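PDB 6SSH: GTPase activator-like protein from Chaetomium thermophilum, which probably acts as a GTPase activator through the TSC2-like Rap/ran-GAP domain that this chain represents. Local coordinates for residues A[58-63]-A[95-100]; A[2-7]-A[49-54]; A[12-15]-A[19-22]. All blocks are in the same frame, centred on the assembly; numbering follows the deposited sequence.

Contact 1 (A[58-63]-A[95-100]); sequences DMDGQY and KKRHIG. With EDO (1,2-ethanediol), chain B.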
loop_
_atom_site.group_PDB
_atom_site.type_symbol
_atom_site.label_atom_id
_atom_site.label_comp_id
_atom_site.label_asym_id
_atom_site.label_seq_id
_atom_site.Cartn_x
_atom_site.Cartn_y
_atom_site.Cartn_z
ATOM N N ASP A 58 -18.064 -4.618 -9.105
ATOM C CA ASP A 58 -17.577 -4.115 -7.813
ATOM C C ASP A 58 -17.081 -5.225 -6.898
ATOM O O ASP A 58 -17.060 -5.064 -5.697
ATOM C CB ASP A 58 -18.598 -3.251 -7.085
ATOM C CG ASP A 58 -18.912 -1.944 -7.794
ATOM O OD1 ASP A 58 -17.986 -1.402 -8.467
ATOM O OD2 ASP A 58 -20.074 -1.432 -7.664
ATOM N N MET A 59 -16.564 -6.291 -7.485
ATOM C CA MET A 59 -16.069 -7.392 -6.691
ATOM C C MET A 59 -14.888 -6.981 -5.804
ATOM O O MET A 59 -14.692 -7.540 -4.712
ATOM C CB MET A 59 -15.613 -8.512 -7.637
ATOM C CG MET A 59 -15.039 -9.691 -6.857
ATOM S SD MET A 59 -14.633 -11.040 -8.017
ATOM C CE MET A 59 -13.201 -10.509 -8.843
ATOM N N ASP A 60 -14.094 -6.013 -6.287
ATOM C CA ASP A 60 -12.937 -5.530 -5.545
ATOM C C ASP A 60 -13.258 -4.214 -4.829
ATOM O O ASP A 60 -12.323 -3.515 -4.380
ATOM C CB ASP A 60 -11.761 -5.344 -6.485
ATOM C CG ASP A 60 -11.324 -6.648 -7.082
ATOM O OD1 ASP A 60 -11.156 -7.653 -6.327
ATOM O OD2 ASP A 60 -11.199 -6.765 -8.294
ATOM N N GLY A 61 -14.532 -3.871 -4.674
ATOM C CA GLY A 61 -14.927 -2.635 -4.041
ATOM C C GLY A 61 -15.441 -1.634 -5.057
ATOM O O GLY A 61 -15.133 -1.746 -6.232
ATOM N N GLN A 62 -16.164 -0.650 -4.566
ATOM C CA GLN A 62 -16.687 0.415 -5.406
ATOM C C GLN A 62 -15.646 1.452 -5.799
ATOM O O GLN A 62 -15.750 2.063 -6.877
ATOM C CB GLN A 62 -17.907 1.080 -4.772
ATOM C CG GLN A 62 -19.071 0.125 -4.585
ATOM C CD GLN A 62 -20.178 0.768 -3.839
ATOM O OE1 GLN A 62 -20.178 1.985 -3.605
ATOM N NE2 GLN A 62 -21.145 -0.036 -3.423
ATOM N N TYR A 63 -14.637 1.655 -4.974
ATOM C CA TYR A 63 -13.643 2.729 -5.150
ATOM C C TYR A 63 -12.223 2.266 -4.923
ATOM O O TYR A 63 -11.980 1.390 -4.127
ATOM C CB TYR A 63 -13.929 3.881 -4.202
ATOM C CG TYR A 63 -15.205 4.590 -4.481
ATOM C CD1 TYR A 63 -16.389 4.225 -3.815
ATOM C CD2 TYR A 63 -15.289 5.623 -5.419
ATOM C CE1 TYR A 63 -17.611 4.830 -4.098
ATOM C CE2 TYR A 63 -16.504 6.260 -5.682
ATOM C CZ TYR A 63 -17.642 5.850 -5.040
ATOM O OH TYR A 63 -18.838 6.473 -5.282
ATOM N N LYS A 95 -8.378 -10.530 -2.427
ATOM C CA LYS A 95 -7.459 -9.415 -2.122
ATOM C C LYS A 95 -6.028 -9.835 -2.376
ATOM O O LYS A 95 -5.249 -9.042 -2.939
ATOM C CB LYS A 95 -7.594 -8.990 -0.683
ATOM C CG LYS A 95 -9.029 -8.632 -0.287
ATOM C CD LYS A 95 -9.071 -7.796 0.983
ATOM C CE LYS A 95 -10.480 -7.674 1.589
ATOM N NZ LYS A 95 -10.547 -6.671 2.677
ATOM N N LYS A 96 -5.635 -11.036 -2.006
ATOM C CA LYS A 96 -4.263 -11.526 -2.184
ATOM C C LYS A 96 -3.860 -11.508 -3.622
ATOM O O LYS A 96 -2.665 -11.299 -3.953
ATOM C CB LYS A 96 -4.058 -12.903 -1.539
ATOM C CG LYS A 96 -2.711 -13.515 -1.567
ATOM C CD LYS A 96 -1.642 -12.674 -0.882
ATOM C CE LYS A 96 -0.225 -13.204 -1.042
ATOM N NZ LYS A 96 0.000 -14.465 -0.328
ATOM N N ARG A 97 -4.802 -11.745 -4.544
ATOM C CA ARG A 97 -4.441 -11.825 -5.956
ATOM C C ARG A 97 -3.891 -10.488 -6.438
ATOM O O ARG A 97 -3.091 -10.501 -7.412
ATOM C CB ARG A 97 -5.603 -12.281 -6.841
ATOM C CG ARG A 97 -6.629 -11.168 -7.157
ATOM C CD ARG A 97 -7.790 -11.768 -7.975
ATOM N NE ARG A 97 -8.460 -10.772 -8.801
ATOM C CZ ARG A 97 -9.444 -10.015 -8.395
ATOM N NH1 ARG A 97 -9.978 -9.181 -9.241
ATOM N NH2 ARG A 97 -9.880 -10.000 -7.151
ATOM N N HIS A 98 -4.286 -9.400 -5.821
ATOM C CA HIS A 98 -3.722 -8.096 -6.196
ATOM C C HIS A 98 -2.371 -7.889 -5.546
ATOM O O HIS A 98 -1.369 -7.764 -6.243
ATOM C CB HIS A 98 -4.666 -6.968 -5.841
ATOM C CG HIS A 98 -5.996 -7.099 -6.469
ATOM N ND1 HIS A 98 -6.149 -6.998 -7.830
ATOM C CD2 HIS A 98 -7.214 -7.253 -5.934
ATOM C CE1 HIS A 98 -7.452 -7.161 -8.102
ATOM N NE2 HIS A 98 -8.102 -7.333 -6.975
ATOM N N ILE A 99 -2.323 -7.901 -4.222
ATOM C CA ILE A 99 -1.053 -7.560 -3.556
ATOM C C ILE A 99 -0.006 -8.634 -3.777
ATOM O O ILE A 99 1.185 -8.272 -3.878
ATOM C CB ILE A 99 -1.257 -7.168 -2.081
ATOM C CG1 ILE A 99 -1.751 -8.378 -1.329
ATOM C CG2 ILE A 99 -2.183 -5.907 -1.985
ATOM C CD1 ILE A 99 -0.770 -8.886 -0.392
ATOM N N GLY A 100 -0.358 -9.877 -3.963
ATOM C CA GLY A 100 0.622 -10.927 -4.212
ATOM C C GLY A 100 1.230 -10.859 -5.579
ATOM O O GLY A 100 2.292 -11.440 -5.816
HETATM C C1 EDO B . -16.160 -0.366 -0.755
HETATM O O1 EDO B . -17.059 -0.705 -1.846
HETATM C C2 EDO B . -15.221 0.767 -1.144
HETATM O O2 EDO B . -14.355 0.397 -2.199
#
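R97 and H98, neighbours on helix 93-99 of the Rap/ran-GAP domain, converge on the carboxylate of D60, the third residue of the type I turn from D58 to G61. The helix leads into N101, which probably corresponds to the asparagine thumb of Rap1GAP-type GAPs. R97 comes first along the helix. Its CG sits between the backbone N and the carbonyl carbon (chi1 79°), and the extended chain beyond brings the guanidinium end-on to D60. R97 NH2 donates to D60 OD1 at 2.8 Å and R97 NH1 to D60 OD2 at 2.9 Å. Both acceptors use their syn lone pairs, but the bidentate salt bridge is twisted, with the two planes 32° apart. The methyl CE of M59 approaches this guanidinium obliquely, 3.5 Å from R97 NH1. H98 follows, one face of its imidazole lying over CG of R97, 4.0 Å from the ring plane. The ring stands nearly perpendicular to the carboxylate, and its NE2 lies above one face of the guanidinium. From H98, NE2 donates almost straight (169°) to D60 OD1 at 3.1 Å, within the ring plane but from above the carboxylate plane.

Contact 2 (A[2-7]-A[49-54]); sequences GHKVGV and NTQGLD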
loop_
_atom_site.group_PDB
_atom_site.type_symbol
_atom_site.label_atom_id
_atom_site.label_comp_id
_atom_site.label_asym_id
_atom_site.label_seq_id
_atom_site.Cartn_x
_atom_site.Cartn_y
_atom_site.Cartn_z
ATOM N N GLY A 2 2.031 2.711 -16.712
ATOM C CA GLY A 2 1.108 2.497 -15.614
ATOM C C GLY A 2 1.647 1.500 -14.612
ATOM O O GLY A 2 2.176 0.438 -14.981
ATOM N N HIS A 3 1.513 1.863 -13.349
ATOM C CA HIS A 3 1.991 1.078 -12.244
ATOM C C HIS A 3 0.836 0.703 -11.343
ATOM O O HIS A 3 -0.186 1.357 -11.324
ATOM C CB HIS A 3 3.030 1.890 -11.411
ATOM C CG HIS A 3 4.197 2.373 -12.187
ATOM N ND1 HIS A 3 5.296 1.585 -12.416
ATOM C CD2 HIS A 3 4.386 3.519 -12.873
ATOM C CE1 HIS A 3 6.154 2.256 -13.163
ATOM N NE2 HIS A 3 5.635 3.434 -13.437
ATOM N N LYS A 4 1.057 -0.357 -10.596
ATOM C CA LYS A 4 0.119 -0.861 -9.611
ATOM C C LYS A 4 0.850 -1.125 -8.304
ATOM O O LYS A 4 1.906 -1.816 -8.280
ATOM C CB LYS A 4 -0.663 -2.092 -10.145
ATOM C CG LYS A 4 0.181 -3.294 -10.572
ATOM C CD LYS A 4 -0.687 -4.333 -11.326
ATOM C CE LYS A 4 0.118 -5.482 -11.883
ATOM N NZ LYS A 4 0.579 -6.391 -10.817
ATOM N N VAL A 5 0.314 -0.591 -7.219
ATOM C CA VAL A 5 0.970 -0.629 -5.955
ATOM C C VAL A 5 -0.024 -0.990 -4.855
ATOM O O VAL A 5 -1.062 -0.343 -4.729
ATOM C CB VAL A 5 1.637 0.729 -5.666
ATOM C CG1 VAL A 5 2.254 0.758 -4.287
ATOM C CG2 VAL A 5 2.714 1.104 -6.706
ATOM N N GLY A 6 0.277 -1.981 -4.041
ATOM C CA GLY A 6 -0.610 -2.340 -2.967
ATOM C C GLY A 6 -0.556 -1.399 -1.795
ATOM O O GLY A 6 0.489 -0.689 -1.593
ATOM N N VAL A 7 -1.601 -1.312 -1.004
ATOM C CA VAL A 7 -1.611 -0.563 0.227
ATOM C C VAL A 7 -2.339 -1.407 1.231
ATOM O O VAL A 7 -3.534 -1.749 1.033
ATOM C CB VAL A 7 -2.320 0.803 0.141
ATOM C CG1 VAL A 7 -2.195 1.527 1.462
ATOM C CG2 VAL A 7 -1.762 1.633 -1.018
ATOM N N ASN A 49 -7.263 2.087 -17.208
ATOM C CA ASN A 49 -6.710 0.782 -16.868
ATOM C C ASN A 49 -6.742 0.608 -15.350
ATOM O O ASN A 49 -6.001 1.271 -14.641
ATOM C CB ASN A 49 -5.267 0.707 -17.365
ATOM C CG ASN A 49 -4.630 -0.677 -17.175
ATOM O OD1 ASN A 49 -5.060 -1.475 -16.365
ATOM N ND2 ASN A 49 -3.530 -0.925 -17.885
ATOM N N THR A 50 -7.609 -0.269 -14.850
ATOM C CA THR A 50 -7.767 -0.483 -13.411
ATOM C C THR A 50 -6.812 -1.524 -12.826
ATOM O O THR A 50 -6.903 -1.838 -11.652
ATOM C CB THR A 50 -9.165 -0.894 -13.056
ATOM O OG1 THR A 50 -9.432 -2.143 -13.705
ATOM C CG2 THR A 50 -10.209 0.176 -13.532
ATOM N N GLN A 51 -5.826 -1.920 -13.621
ATOM C CA GLN A 51 -4.773 -2.786 -13.130
ATOM C C GLN A 51 -5.312 -3.970 -12.368
ATOM O O GLN A 51 -4.809 -4.380 -11.323
ATOM C CB GLN A 51 -3.759 -1.986 -12.310
ATOM C CG GLN A 51 -3.064 -0.905 -13.089
ATOM C CD GLN A 51 -2.042 -1.424 -14.056
ATOM O OE1 GLN A 51 -1.774 -2.608 -14.138
ATOM N NE2 GLN A 51 -1.470 -0.518 -14.841
ATOM N N GLY A 52 -6.303 -4.610 -12.977
ATOM C CA GLY A 52 -6.845 -5.839 -12.444
ATOM C C GLY A 52 -8.058 -5.694 -11.537
ATOM O O GLY A 52 -8.720 -6.667 -11.177
ATOM N N LEU A 53 -8.351 -4.494 -11.061
ATOM C CA LEU A 53 -9.529 -4.271 -10.195
ATOM C C LEU A 53 -10.795 -4.369 -11.023
ATOM O O LEU A 53 -10.885 -3.801 -12.105
ATOM C CB LEU A 53 -9.437 -2.898 -9.501
ATOM C CG LEU A 53 -8.289 -2.706 -8.517
ATOM C CD1 LEU A 53 -8.228 -1.258 -8.122
ATOM C CD2 LEU A 53 -8.465 -3.591 -7.318
ATOM N N ASP A 54 -11.794 -5.071 -10.514
ATOM C CA ASP A 54 -13.018 -5.315 -11.259
ATOM C C ASP A 54 -13.724 -4.014 -11.619
ATOM O O ASP A 54 -14.047 -3.203 -10.774
ATOM C CB ASP A 54 -13.958 -6.156 -10.389
ATOM C CG ASP A 54 -15.277 -6.569 -11.119
ATOM O OD1 ASP A 54 -15.290 -6.680 -12.336
ATOM O OD2 ASP A 54 -16.200 -6.799 -10.350
HETATM O O HOH W 1 -1.570 2.162 -13.988
#
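A type I' turn from T50 to L53 holds Q51 against the start of strand 2-10, where its side chain touches G2, H3 and K4. Q51 takes left-handed backbone angles, and its chain bends at chi2 (-74°), which lays the amide over the strand instead of pointing it straight on. The two side chains of Q51 and K4 cross at about a right angle: CB of K4 is 3.8 Å from CB of Q51, and CD of K4 is 3.5 Å from OE1 of Q51. At the other end of the amide, NE2 of Q51 lies 3.7 Å from the carbonyl carbon of G2. The polar link is a water that accepts from Q51 NE2 at 2.8 Å and donates to H3 O at 3.1 Å. The loop is stiffened from within: N49 OD1 accepts from Q51 N at 2.9 Å in an Asx turn, and T50 OG1 bonds to L53 O at 2.7 Å. The end of K4 turns off to a salt bridge with D102. Strand 73-78 runs beside strand 2-10, its V75 packing on Q51 and its H77 bonding to Q51 O, while H3 points away from the loop to pack against helix 183-201, where its ND1 is hydrogen-bonded to S195 OG.

Contact 3 (A[12-15]-A[19-22]); sequences EGQT and EILA. With EDO (1,2-ethanediol), chain G; EDO (1,2-ethanediol), chain D.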
loop_
_atom_site.group_PDB
_atom_site.type_symbol
_atom_site.label_atom_id
_atom_site.label_comp_id
_atom_site.label_asym_id
_atom_site.label_seq_id
_atom_site.Cartn_x
_atom_site.Cartn_y
_atom_site.Cartn_z
ATOM N N GLU A 12 -3.643 -3.213 15.178
ATOM C CA GLU A 12 -2.982 -3.573 16.414
ATOM C C GLU A 12 -3.062 -5.065 16.724
ATOM O O GLU A 12 -4.161 -5.645 16.673
ATOM C CB GLU A 12 -3.629 -2.802 17.562
ATOM C CG GLU A 12 -2.933 -3.033 18.911
ATOM C CD GLU A 12 -3.331 -2.001 19.948
ATOM O OE1 GLU A 12 -4.508 -2.007 20.358
ATOM O OE2 GLU A 12 -2.457 -1.198 20.343
ATOM N N GLY A 13 -1.923 -5.701 17.006
ATOM C CA GLY A 13 -1.899 -7.094 17.377
ATOM C C GLY A 13 -1.791 -8.102 16.246
ATOM O O GLY A 13 -1.541 -9.261 16.493
ATOM N N GLN A 14 -2.048 -7.694 15.002
ATOM C CA GLN A 14 -2.063 -8.650 13.903
ATOM C C GLN A 14 -0.686 -9.040 13.435
ATOM O O GLN A 14 0.256 -8.210 13.501
ATOM C CB GLN A 14 -2.833 -8.067 12.697
ATOM C CG GLN A 14 -4.300 -7.828 12.982
ATOM C CD GLN A 14 -5.060 -7.281 11.792
ATOM O OE1 GLN A 14 -4.553 -6.550 10.932
ATOM N NE2 GLN A 14 -6.300 -7.729 11.697
ATOM N N THR A 15 -0.551 -10.304 13.031
ATOM C CA THR A 15 0.717 -10.882 12.654
ATOM C C THR A 15 0.668 -11.670 11.367
ATOM O O THR A 15 1.712 -11.903 10.771
ATOM C CB THR A 15 1.265 -11.811 13.765
ATOM O OG1 THR A 15 0.342 -12.847 14.001
ATOM C CG2 THR A 15 1.516 -11.031 15.065
ATOM N N GLU A 19 -5.653 -12.567 8.464
ATOM C CA GLU A 19 -6.383 -11.613 9.293
ATOM C C GLU A 19 -6.172 -10.151 8.867
ATOM O O GLU A 19 -7.063 -9.268 8.980
ATOM C CB GLU A 19 -6.039 -11.837 10.762
ATOM C CG GLU A 19 -4.589 -11.461 11.097
ATOM C CD GLU A 19 -4.160 -11.809 12.518
ATOM O OE1 GLU A 19 -5.061 -12.037 13.375
ATOM O OE2 GLU A 19 -2.917 -11.819 12.732
ATOM N N ILE A 20 -4.966 -9.851 8.391
ATOM C CA ILE A 20 -4.683 -8.491 7.911
ATOM C C ILE A 20 -5.506 -8.145 6.651
ATOM O O ILE A 20 -6.100 -7.083 6.529
ATOM C CB ILE A 20 -3.146 -8.366 7.620
ATOM C CG1 ILE A 20 -2.325 -8.407 8.934
ATOM C CG2 ILE A 20 -2.831 -7.095 6.828
ATOM C CD1 ILE A 20 -0.858 -8.677 8.679
ATOM N N LEU A 21 -5.586 -9.108 5.732
ATOM C CA LEU A 21 -6.320 -8.845 4.496
ATOM C C LEU A 21 -7.790 -8.660 4.811
ATOM O O LEU A 21 -8.461 -7.946 4.061
ATOM C CB LEU A 21 -6.112 -10.001 3.521
ATOM C CG LEU A 21 -4.693 -10.139 2.925
ATOM C CD1 LEU A 21 -4.616 -11.407 2.061
ATOM C CD2 LEU A 21 -4.284 -8.918 2.122
ATOM N N ALA A 22 -8.300 -9.267 5.838
ATOM C CA ALA A 22 -9.717 -9.142 6.178
ATOM C C ALA A 22 -10.105 -7.715 6.580
ATOM O O ALA A 22 -11.288 -7.379 6.592
ATOM C CB ALA A 22 -10.097 -10.120 7.256
HETATM C C1 EDO G . -2.729 -12.957 15.458
HETATM O O1 EDO G . -2.439 -12.257 16.685
HETATM C C2 EDO G . -3.243 -14.394 15.627
HETATM O O2 EDO G . -4.647 -14.454 15.933
HETATM C C1 EDO D . 3.349 -7.438 12.055
HETATM O O1 EDO D . 2.980 -8.230 13.176
HETATM C C2 EDO D . 3.254 -8.346 10.858
HETATM O O2 EDO D . 4.417 -8.221 10.072
HETATM O O HOH W 2 -7.539 -9.589 13.612
#
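The backbone N of T15 donates to E19 OE2 at 2.8 Å in an almost linear bond (173°), reaching the oxygen on its anti side and 31° out of the carboxylate plane. E19 brings the group there by turning CG between its backbone N and carbonyl carbon (chi1 68°), then running extended back along the loop. Q14 slides past it in the opposite direction, with CG of Q14 4.1 Å from CG of E19 and the amide and carboxylate planes roughly parallel. Q14 CB also lies 3.8 Å from I20 CG1, and Q14 OE1 lies 3.5 Å from that same carbon. The loop joining strand 2-10 to helix 17-21 thus folds back on the helix it leads into. E19 OE2 also accepts from the backbone N of H16, so one carboxylate oxygen gathers the N-H groups of T15 and H16, just before helix 17-21. OE1 of Q14 is held by K11 N and N23 ND2, while Q14 NE2 donates to a water at 2.9 Å that is only weakly bonded to E19 OE1. I20 carries the packing inward, onto I8 and I10 of strand 2-10. Two ethanediol molecules, probably from the crystallisation liquor, bind directly to the loop through their O1 atoms, one donating to G13 O at 3.1 Å and the other to Q14 O at 2.7 Å.

Contacts 1 and 2 share the long loop before strand 63-68, and their centres are 9 Å apart. D54 ties them in both directions, with probable hydrogen bonds of 2.9 Å from D54 N to D60 OD2 and from M59 N to D54 OD2; R97 NH1 and G52 O also pack at 3.4 Å. Contact 1 lies on the helix leading to N101, the probable thumb. Contact 3 lies farther away, its centre about 17 Å from that of contact 1, yet K95 NZ reaches L21 O at 2.8 Å, a probable hydrogen bond. Contacts 2 and 3 do not touch, with centres about 22 Å apart, although strand 2-10 leads through the 12-15 loop into helix 17-21.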